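Local coordinates for protein-L-isoaspartate(D-aspartate) O-methyltransferase (Sulfolobus tokodaii, PDB 1VBF), which probably repairs damaged proteins by transferring a methyl group from S-adenosyl-L-methionine to L-isoaspartyl residues, at residues Ile7-Phe20 with Leu56-His69. Residues are numbered along the deposited sequence; the frame is centred on the assembly and turned at random.
Sequences ILRKIKTQELAEAF and LNLGIFMLDELDLH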
ATOM      1  N   ILE B   7     -33.797  16.732  -7.510  1.00 38.10           N
ATOM      2  CA  ILE B   7     -32.908  17.107  -8.589  1.00 37.16           C
ATOM      3  C   ILE B   7     -33.397  18.299  -9.393  1.00 37.30           C
ATOM      4  O   ILE B   7     -32.598  19.172  -9.755  1.00 36.50           O
ATOM      5  CB  ILE B   7     -32.666  15.921  -9.555  1.00 36.22           C
ATOM      6  CG1 ILE B   7     -32.153  14.708  -8.780  1.00 34.94           C
ATOM      7  CG2 ILE B   7     -31.632  16.301 -10.597  1.00 33.29           C
ATOM      8  CD1 ILE B   7     -31.800  13.546  -9.635  1.00 33.18           C
ATOM      9  N   LEU B   8     -34.704  18.334  -9.652  1.00 37.25           N
ATOM     10  CA  LEU B   8     -35.324  19.401 -10.436  1.00 37.58           C
ATOM     11  C   LEU B   8     -35.225  20.744  -9.732  1.00 38.41           C
ATOM     12  O   LEU B   8     -34.999  21.769 -10.361  1.00 38.72           O
ATOM     13  CB  LEU B   8     -36.788  19.055 -10.695  1.00 37.59           C
ATOM     14  CG  LEU B   8     -37.546  19.690 -11.860  1.00 37.43           C
ATOM     15  CD1 LEU B   8     -38.988  19.224 -11.788  1.00 36.77           C
ATOM     16  CD2 LEU B   8     -37.493  21.197 -11.794  1.00 37.89           C
ATOM     17  N   ARG B   9     -35.395  20.733  -8.422  1.00 41.23           N
ATOM     18  CA  ARG B   9     -35.331  21.940  -7.605  1.00 44.41           C
ATOM     19  C   ARG B   9     -33.974  22.651  -7.771  1.00 44.12           C
ATOM     20  O   ARG B   9     -33.887  23.884  -7.799  1.00 43.77           O
ATOM     21  CB  ARG B   9     -35.521  21.552  -6.135  1.00 49.28           C
ATOM     22  CG  ARG B   9     -36.437  22.459  -5.354  1.00 56.66           C
ATOM     23  CD  ARG B   9     -36.354  22.182  -3.857  1.00 63.54           C
ATOM     24  NE  ARG B   9     -35.140  22.738  -3.252  1.00 69.71           N
ATOM     25  CZ  ARG B   9     -34.904  22.792  -1.939  1.00 72.15           C
ATOM     26  NH1 ARG B   9     -35.797  22.320  -1.074  1.00 71.94           N
ATOM     27  NH2 ARG B   9     -33.777  23.334  -1.490  1.00 74.37           N
ATOM     28  N   LYS B  10     -32.924  21.844  -7.876  1.00 42.86           N
ATOM     29  CA  LYS B  10     -31.559  22.331  -8.009  1.00 41.34           C
ATOM     30  C   LYS B  10     -31.188  22.921  -9.371  1.00 39.52           C
ATOM     31  O   LYS B  10     -30.279  23.743  -9.445  1.00 39.31           O
ATOM     32  CB  LYS B  10     -30.578  21.193  -7.723  1.00 43.27           C
ATOM     33  CG  LYS B  10     -30.598  20.602  -6.326  1.00 44.71           C
ATOM     34  CD  LYS B  10     -29.780  19.311  -6.346  1.00 47.84           C
ATOM     35  CE  LYS B  10     -29.167  18.982  -4.996  1.00 50.59           C
ATOM     36  NZ  LYS B  10     -28.092  17.944  -5.141  1.00 53.03           N
ATOM     37  N   ILE B  11     -31.860  22.488 -10.440  1.00 35.72           N
ATOM     38  CA  ILE B  11     -31.534  22.973 -11.781  1.00 33.70           C
ATOM     39  C   ILE B  11     -31.637  24.495 -11.972  1.00 34.41           C
ATOM     40  O   ILE B  11     -32.697  25.093 -11.814  1.00 31.88           O
ATOM     41  CB  ILE B  11     -32.383  22.242 -12.853  1.00 32.46           C
ATOM     42  CG1 ILE B  11     -32.110  20.741 -12.748  1.00 28.78           C
ATOM     43  CG2 ILE B  11     -32.104  22.821 -14.278  1.00 26.69           C
ATOM     44  CD1 ILE B  11     -32.959  19.923 -13.641  1.00 28.90           C
ATOM     45  N   LYS B  12     -30.500  25.092 -12.323  1.00 35.52           N
ATOM     46  CA  LYS B  12     -30.366  26.525 -12.531  1.00 36.53           C
ATOM     47  C   LYS B  12     -30.723  26.991 -13.943  1.00 37.21           C
ATOM     48  O   LYS B  12     -30.986  28.166 -14.165  1.00 37.73           O
ATOM     49  CB  LYS B  12     -28.929  26.946 -12.216  1.00 38.31           C
ATOM     50  CG  LYS B  12     -28.734  27.682 -10.908  1.00 42.35           C
ATOM     51  CD  LYS B  12     -28.959  26.794  -9.717  1.00 46.77           C
ATOM     52  CE  LYS B  12     -29.044  27.620  -8.446  1.00 48.90           C
ATOM     53  NZ  LYS B  12     -29.211  26.755  -7.241  1.00 51.51           N
ATOM     54  N   THR B  13     -30.709  26.084 -14.910  1.00 37.76           N
ATOM     55  CA  THR B  13     -31.039  26.458 -16.280  1.00 37.34           C
ATOM     56  C   THR B  13     -32.485  26.069 -16.558  1.00 38.02           C
ATOM     57  O   THR B  13     -32.818  24.894 -16.666  1.00 37.91           O
ATOM     58  CB  THR B  13     -30.092  25.755 -17.268  1.00 37.58           C
ATOM     59  OG1 THR B  13     -28.768  26.249 -17.070  1.00 36.80           O
ATOM     60  CG2 THR B  13     -30.513  26.001 -18.706  1.00 37.10           C
ATOM     61  N   GLN B  14     -33.344  27.072 -16.654  1.00 38.92           N
ATOM     62  CA  GLN B  14     -34.763  26.842 -16.883  1.00 40.92           C
ATOM     63  C   GLN B  14     -35.071  25.852 -17.993  1.00 40.63           C
ATOM     64  O   GLN B  14     -35.946  25.009 -17.837  1.00 40.77           O
ATOM     65  CB  GLN B  14     -35.488  28.172 -17.164  1.00 41.41           C
ATOM     66  CG  GLN B  14     -37.008  28.068 -17.080  1.00 43.29           C
ATOM     67  CD  GLN B  14     -37.465  27.249 -15.870  1.00 46.45           C
ATOM     68  OE1 GLN B  14     -36.856  27.310 -14.799  1.00 48.85           O
ATOM     69  NE2 GLN B  14     -38.546  26.485 -16.037  1.00 46.41           N
ATOM     70  N   GLU B  15     -34.360  25.955 -19.113  1.00 41.48           N
ATOM     71  CA  GLU B  15     -34.581  25.063 -20.251  1.00 42.83           C
ATOM     72  C   GLU B  15     -34.288  23.603 -19.887  1.00 41.75           C
ATOM     73  O   GLU B  15     -35.014  22.692 -20.286  1.00 41.76           O
ATOM     74  CB  GLU B  15     -33.720  25.504 -21.428  1.00 46.36           C
ATOM     75  CG  GLU B  15     -33.850  26.986 -21.783  1.00 53.63           C
ATOM     76  CD  GLU B  15     -32.972  27.916 -20.915  1.00 59.33           C
ATOM     77  OE1 GLU B  15     -33.183  28.008 -19.677  1.00 59.44           O
ATOM     78  OE2 GLU B  15     -32.063  28.566 -21.486  1.00 62.13           O
ATOM     79  N   LEU B  16     -33.227  23.393 -19.112  1.00 40.01           N
ATOM     80  CA  LEU B  16     -32.848  22.060 -18.663  1.00 38.82           C
ATOM     81  C   LEU B  16     -33.922  21.536 -17.714  1.00 37.11           C
ATOM     82  O   LEU B  16     -34.271  20.364 -17.724  1.00 35.01           O
ATOM     83  CB  LEU B  16     -31.506  22.119 -17.920  1.00 40.28           C
ATOM     84  CG  LEU B  16     -30.588  20.881 -17.948  1.00 41.33           C
ATOM     85  CD1 LEU B  16     -29.946  20.768 -16.587  1.00 42.14           C
ATOM     86  CD2 LEU B  16     -31.346  19.590 -18.287  1.00 39.66           C
ATOM     87  N   ALA B  17     -34.428  22.433 -16.881  1.00 38.55           N
ATOM     88  CA  ALA B  17     -35.457  22.095 -15.912  1.00 40.32           C
ATOM     89  C   ALA B  17     -36.664  21.492 -16.632  1.00 40.25           C
ATOM     90  O   ALA B  17     -37.219  20.467 -16.213  1.00 41.07           O
ATOM     91  CB  ALA B  17     -35.865  23.359 -15.119  1.00 39.67           C
ATOM     92  N   GLU B  18     -37.046  22.117 -17.735  1.00 40.49           N
ATOM     93  CA  GLU B  18     -38.182  21.638 -18.501  1.00 41.50           C
ATOM     94  C   GLU B  18     -37.899  20.345 -19.224  1.00 37.79           C
ATOM     95  O   GLU B  18     -38.736  19.444 -19.197  1.00 36.84           O
ATOM     96  CB  GLU B  18     -38.652  22.709 -19.474  1.00 46.36           C
ATOM     97  CG  GLU B  18     -39.033  23.945 -18.733  1.00 55.69           C
ATOM     98  CD  GLU B  18     -39.576  25.010 -19.622  1.00 63.09           C
ATOM     99  OE1 GLU B  18     -38.929  25.321 -20.655  1.00 67.69           O
ATOM    100  OE2 GLU B  18     -40.653  25.545 -19.274  1.00 68.18           O
ATOM    101  N   ALA B  19     -36.732  20.256 -19.865  1.00 34.19           N
ATOM    102  CA  ALA B  19     -36.333  19.035 -20.560  1.00 31.17           C
ATOM    103  C   ALA B  19     -36.289  17.861 -19.546  1.00 30.15           C
ATOM    104  O   ALA B  19     -36.813  16.772 -19.802  1.00 27.82           O
ATOM    105  CB  ALA B  19     -34.983  19.241 -21.208  1.00 28.35           C
ATOM    106  N   PHE B  20     -35.689  18.107 -18.378  1.00 29.10           N
ATOM    107  CA  PHE B  20     -35.587  17.097 -17.333  1.00 28.17           C
ATOM    108  C   PHE B  20     -36.952  16.585 -16.868  1.00 28.89           C
ATOM    109  O   PHE B  20     -37.125  15.393 -16.589  1.00 25.98           O
ATOM    110  CB  PHE B  20     -34.822  17.633 -16.118  1.00 26.16           C
ATOM    111  CG  PHE B  20     -34.625  16.590 -15.037  1.00 26.21           C
ATOM    112  CD1 PHE B  20     -33.856  15.444 -15.279  1.00 23.81           C
ATOM    113  CD2 PHE B  20     -35.287  16.697 -13.819  1.00 24.46           C
ATOM    114  CE1 PHE B  20     -33.762  14.437 -14.339  1.00 22.27           C
ATOM    115  CE2 PHE B  20     -35.197  15.688 -12.876  1.00 24.24           C
ATOM    116  CZ  PHE B  20     -34.439  14.561 -13.133  1.00 23.54           C
ATOM    117  N   LEU B  56     -27.405   9.957 -12.327  1.00 31.67           N
ATOM    118  CA  LEU B  56     -28.326  11.016 -12.686  1.00 31.95           C
ATOM    119  C   LEU B  56     -27.986  12.325 -12.009  1.00 33.26           C
ATOM    120  O   LEU B  56     -28.027  13.392 -12.643  1.00 30.83           O
ATOM    121  CB  LEU B  56     -29.759  10.644 -12.324  1.00 32.36           C
ATOM    122  CG  LEU B  56     -30.886  10.964 -13.325  1.00 31.72           C
ATOM    123  CD1 LEU B  56     -32.198  11.138 -12.566  1.00 31.35           C
ATOM    124  CD2 LEU B  56     -30.593  12.223 -14.097  1.00 31.85           C
ATOM    125  N   ASN B  57     -27.675  12.255 -10.716  1.00 34.88           N
ATOM    126  CA  ASN B  57     -27.343  13.468  -9.996  1.00 36.88           C
ATOM    127  C   ASN B  57     -26.115  14.124 -10.628  1.00 35.32           C
ATOM    128  O   ASN B  57     -26.050  15.344 -10.786  1.00 35.08           O
ATOM    129  CB  ASN B  57     -27.099  13.163  -8.523  1.00 43.95           C
ATOM    130  CG  ASN B  57     -27.798  14.178  -7.591  1.00 53.16           C
ATOM    131  OD1 ASN B  57     -27.511  15.389  -7.616  1.00 56.48           O
ATOM    132  ND2 ASN B  57     -28.728  13.680  -6.765  1.00 57.36           N
ATOM    133  N   LEU B  58     -25.143  13.315 -11.020  1.00 32.85           N
ATOM    134  CA  LEU B  58     -23.951  13.860 -11.634  1.00 30.09           C
ATOM    135  C   LEU B  58     -24.274  14.445 -13.009  1.00 31.04           C
ATOM    136  O   LEU B  58     -23.936  15.612 -13.287  1.00 29.36           O
ATOM    137  CB  LEU B  58     -22.898  12.774 -11.770  1.00 27.44           C
ATOM    138  CG  LEU B  58     -21.504  13.141 -11.285  1.00 24.50           C
ATOM    139  CD1 LEU B  58     -20.556  12.191 -11.896  1.00 25.51           C
ATOM    140  CD2 LEU B  58     -21.112  14.529 -11.706  1.00 23.86           C
ATOM    141  N   GLY B  59     -24.915  13.627 -13.861  1.00 30.85           N
ATOM    142  CA  GLY B  59     -25.299  14.053 -15.207  1.00 29.65           C
ATOM    143  C   GLY B  59     -26.077  15.369 -15.309  1.00 28.74           C
ATOM    144  O   GLY B  59     -25.767  16.253 -16.126  1.00 27.28           O
ATOM    145  N   ILE B  60     -27.095  15.511 -14.474  1.00 27.67           N
ATOM    146  CA  ILE B  60     -27.902  16.724 -14.488  1.00 28.01           C
ATOM    147  C   ILE B  60     -27.067  17.923 -14.054  1.00 28.81           C
ATOM    148  O   ILE B  60     -27.233  19.042 -14.573  1.00 27.41           O
ATOM    149  CB  ILE B  60     -29.134  16.568 -13.568  1.00 26.33           C
ATOM    150  CG1 ILE B  60     -29.949  15.356 -14.021  1.00 25.16           C
ATOM    151  CG2 ILE B  60     -29.992  17.816 -13.624  1.00 24.35           C
ATOM    152  CD1 ILE B  60     -30.251  15.378 -15.528  1.00 20.23           C
ATOM    153  N   PHE B  61     -26.174  17.681 -13.095  1.00 28.80           N
ATOM    154  CA  PHE B  61     -25.295  18.734 -12.614  1.00 30.58           C
ATOM    155  C   PHE B  61     -24.373  19.186 -13.758  1.00 30.91           C
ATOM    156  O   PHE B  61     -24.187  20.377 -13.994  1.00 29.10           O
ATOM    157  CB  PHE B  61     -24.454  18.239 -11.417  1.00 31.68           C
ATOM    158  CG  PHE B  61     -23.414  19.224 -10.972  1.00 31.30           C
ATOM    159  CD1 PHE B  61     -23.787  20.478 -10.480  1.00 32.00           C
ATOM    160  CD2 PHE B  61     -22.062  18.949 -11.143  1.00 31.48           C
ATOM    161  CE1 PHE B  61     -22.824  21.450 -10.175  1.00 31.57           C
ATOM    162  CE2 PHE B  61     -21.087  19.910 -10.841  1.00 31.77           C
ATOM    163  CZ  PHE B  61     -21.469  21.164 -10.360  1.00 32.35           C
HETATM  164  N   MSE B  62     -23.804  18.223 -14.473  1.00 33.12           N
HETATM  165  CA  MSE B  62     -22.924  18.537 -15.584  1.00 35.75           C
HETATM  166  C   MSE B  62     -23.632  19.315 -16.686  1.00 35.39           C
HETATM  167  O   MSE B  62     -23.126  20.344 -17.154  1.00 33.50           O
HETATM  168  CB  MSE B  62     -22.325  17.253 -16.127  1.00 39.67           C
HETATM  169  CG  MSE B  62     -21.530  16.515 -15.068  1.00 44.91           C
HETATM  170 SE   MSE B  62     -20.489  15.026 -15.733  1.00 52.46          SE
HETATM  171  CE  MSE B  62     -21.496  13.614 -14.902  1.00 51.06           C
ATOM    172  N   LEU B  63     -24.807  18.836 -17.094  1.00 35.33           N
ATOM    173  CA  LEU B  63     -25.560  19.538 -18.127  1.00 34.23           C
ATOM    174  C   LEU B  63     -25.959  20.922 -17.635  1.00 34.39           C
ATOM    175  O   LEU B  63     -25.901  21.889 -18.391  1.00 35.60           O
ATOM    176  CB  LEU B  63     -26.809  18.756 -18.523  1.00 33.07           C
ATOM    177  CG  LEU B  63     -26.583  17.367 -19.141  1.00 34.25           C
ATOM    178  CD1 LEU B  63     -27.902  16.849 -19.687  1.00 30.88           C
ATOM    179  CD2 LEU B  63     -25.521  17.431 -20.246  1.00 33.88           C
ATOM    180  N   ASP B  64     -26.343  21.030 -16.365  1.00 34.26           N
ATOM    181  CA  ASP B  64     -26.737  22.323 -15.822  1.00 32.85           C
ATOM    182  C   ASP B  64     -25.554  23.287 -15.884  1.00 33.05           C
ATOM    183  O   ASP B  64     -25.710  24.475 -16.175  1.00 33.06           O
ATOM    184  CB  ASP B  64     -27.246  22.159 -14.386  1.00 30.73           C
ATOM    185  CG  ASP B  64     -28.103  23.344 -13.916  1.00 31.65           C
ATOM    186  OD1 ASP B  64     -28.661  24.079 -14.776  1.00 28.99           O
ATOM    187  OD2 ASP B  64     -28.239  23.528 -12.679  1.00 28.99           O
ATOM    188  N   GLU B  65     -24.361  22.767 -15.649  1.00 33.72           N
ATOM    189  CA  GLU B  65     -23.155  23.584 -15.678  1.00 34.05           C
ATOM    190  C   GLU B  65     -22.693  23.905 -17.097  1.00 34.00           C
ATOM    191  O   GLU B  65     -21.849  24.789 -17.283  1.00 32.34           O
ATOM    192  CB  GLU B  65     -22.032  22.859 -14.942  1.00 36.75           C
ATOM    193  CG  GLU B  65     -22.146  22.875 -13.426  1.00 41.31           C
ATOM    194  CD  GLU B  65     -21.823  24.239 -12.841  1.00 44.26           C
ATOM    195  OE1 GLU B  65     -20.761  24.802 -13.172  1.00 45.76           O
ATOM    196  OE2 GLU B  65     -22.629  24.756 -12.045  1.00 46.29           O
ATOM    197  N   LEU B  66     -23.242  23.184 -18.082  1.00 33.79           N
ATOM    198  CA  LEU B  66     -22.888  23.349 -19.495  1.00 33.56           C
ATOM    199  C   LEU B  66     -23.457  24.621 -20.106  1.00 35.40           C
ATOM    200  O   LEU B  66     -23.033  25.047 -21.196  1.00 34.31           O
ATOM    201  CB  LEU B  66     -23.386  22.152 -20.306  1.00 33.96           C
ATOM    202  CG  LEU B  66     -22.441  21.355 -21.228  1.00 34.01           C
ATOM    203  CD1 LEU B  66     -23.306  20.563 -22.181  1.00 31.56           C
ATOM    204  CD2 LEU B  66     -21.490  22.239 -22.021  1.00 31.47           C
ATOM    205  N   ASP B  67     -24.432  25.213 -19.411  1.00 36.93           N
ATOM    206  CA  ASP B  67     -25.078  26.440 -19.857  1.00 36.58           C
ATOM    207  C   ASP B  67     -25.673  26.225 -21.247  1.00 36.47           C
ATOM    208  O   ASP B  67     -25.243  26.802 -22.239  1.00 35.77           O
ATOM    209  CB  ASP B  67     -24.061  27.594 -19.837  1.00 38.81           C
ATOM    210  CG  ASP B  67     -24.673  28.951 -20.234  1.00 44.23           C
ATOM    211  OD1 ASP B  67     -25.786  29.297 -19.759  1.00 45.40           O
ATOM    212  OD2 ASP B  67     -24.020  29.689 -21.017  1.00 47.04           O
ATOM    213  N   LEU B  68     -26.688  25.380 -21.301  1.00 37.10           N
ATOM    214  CA  LEU B  68     -27.347  25.069 -22.545  1.00 38.06           C
ATOM    215  C   LEU B  68     -28.531  25.988 -22.844  1.00 42.76           C
ATOM    216  O   LEU B  68     -29.353  26.255 -21.969  1.00 42.94           O
ATOM    217  CB  LEU B  68     -27.826  23.629 -22.492  1.00 34.19           C
ATOM    218  CG  LEU B  68     -26.755  22.543 -22.413  1.00 32.20           C
ATOM    219  CD1 LEU B  68     -27.404  21.182 -22.103  1.00 26.49           C
ATOM    220  CD2 LEU B  68     -25.976  22.520 -23.731  1.00 28.00           C
ATOM    221  N   HIS B  69     -28.610  26.490 -24.076  1.00 48.00           N
ATOM    222  CA  HIS B  69     -29.735  27.328 -24.492  1.00 52.09           C
ATOM    223  C   HIS B  69     -30.070  27.200 -25.990  1.00 52.53           C
ATOM    224  O   HIS B  69     -29.360  26.530 -26.741  1.00 52.97           O
ATOM    225  CB  HIS B  69     -29.529  28.804 -24.076  1.00 55.30           C
ATOM    226  CG  HIS B  69     -28.228  29.406 -24.514  1.00 61.14           C
ATOM    227  ND1 HIS B  69     -27.952  29.711 -25.826  1.00 64.95           N
ATOM    228  CD2 HIS B  69     -27.137  29.785 -23.800  1.00 64.36           C
ATOM    229  CE1 HIS B  69     -26.744  30.255 -25.912  1.00 65.52           C
ATOM    230  NE2 HIS B  69     -26.232  30.310 -24.696  1.00 67.21           N
TER
HETATM  231  O   HOH W   1     -27.157  24.192 -19.178  1.00 25.57           O
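Asp64, near the C-terminal end of helix 56-65, holds the turn between helices 4-10 and 14-22 through two backbone N-H groups. Its OD2 accepts an almost straight bond from Lys12 N (2.8 Å), 18° out of the carboxylate plane. Asp64 OD1 receives Thr13 N at 2.9 Å on its syn lone pair, a more bent bond. With CG anti to the backbone N (chi1 -161°), the carboxylate reaches the backbone N-H groups of the turn. The Thr13 side chain runs alongside the carboxylate but points the other way, its OG1 3.2 Å from Asp64 OD1. Without this carboxylate, as with an alanine here, the N-H groups of Lys12 and Thr13 would probably lose their acceptors and the turn be freer to shift. A water donates to Leu63 O; its bond to Thr13 OG1 is weak.

Apolar contacts make up much of the remaining interface, with Ile60 at their centre. Its two branches part company: CG2 meets Ile11 CD1 at 3.6 Å and Ile7 CG2 at 3.8 Å, whereas CD1 turns to Phe20 CD1, 3.6 Å away, approaching the ring obliquely. Leu56 continues the row, its CD1 against Ile7 CD1 and its CD2 near Phe20 CE1. Leu16 lays CD1 on the helix backbone, 3.6 Å from Asp64 N. At the rim, Lys10 NZ approaches Asn57 OD1.

Helices 14-20 and 56-65 run roughly antiparallel (146°), the axes of these segments 10.1 Å apart at their closest. Helix 83-91 adds to this layer, Tyr83 touching Phe20 and Leu87 touching Ile60. Beyond the helix, Asp67 forms a salt bridge with Arg137 of strand 135-140. The contact thus joins the N-terminal helical hairpin to the helix preceding the first strand, 73-77, of the Rossmann-like methyltransferase sheet.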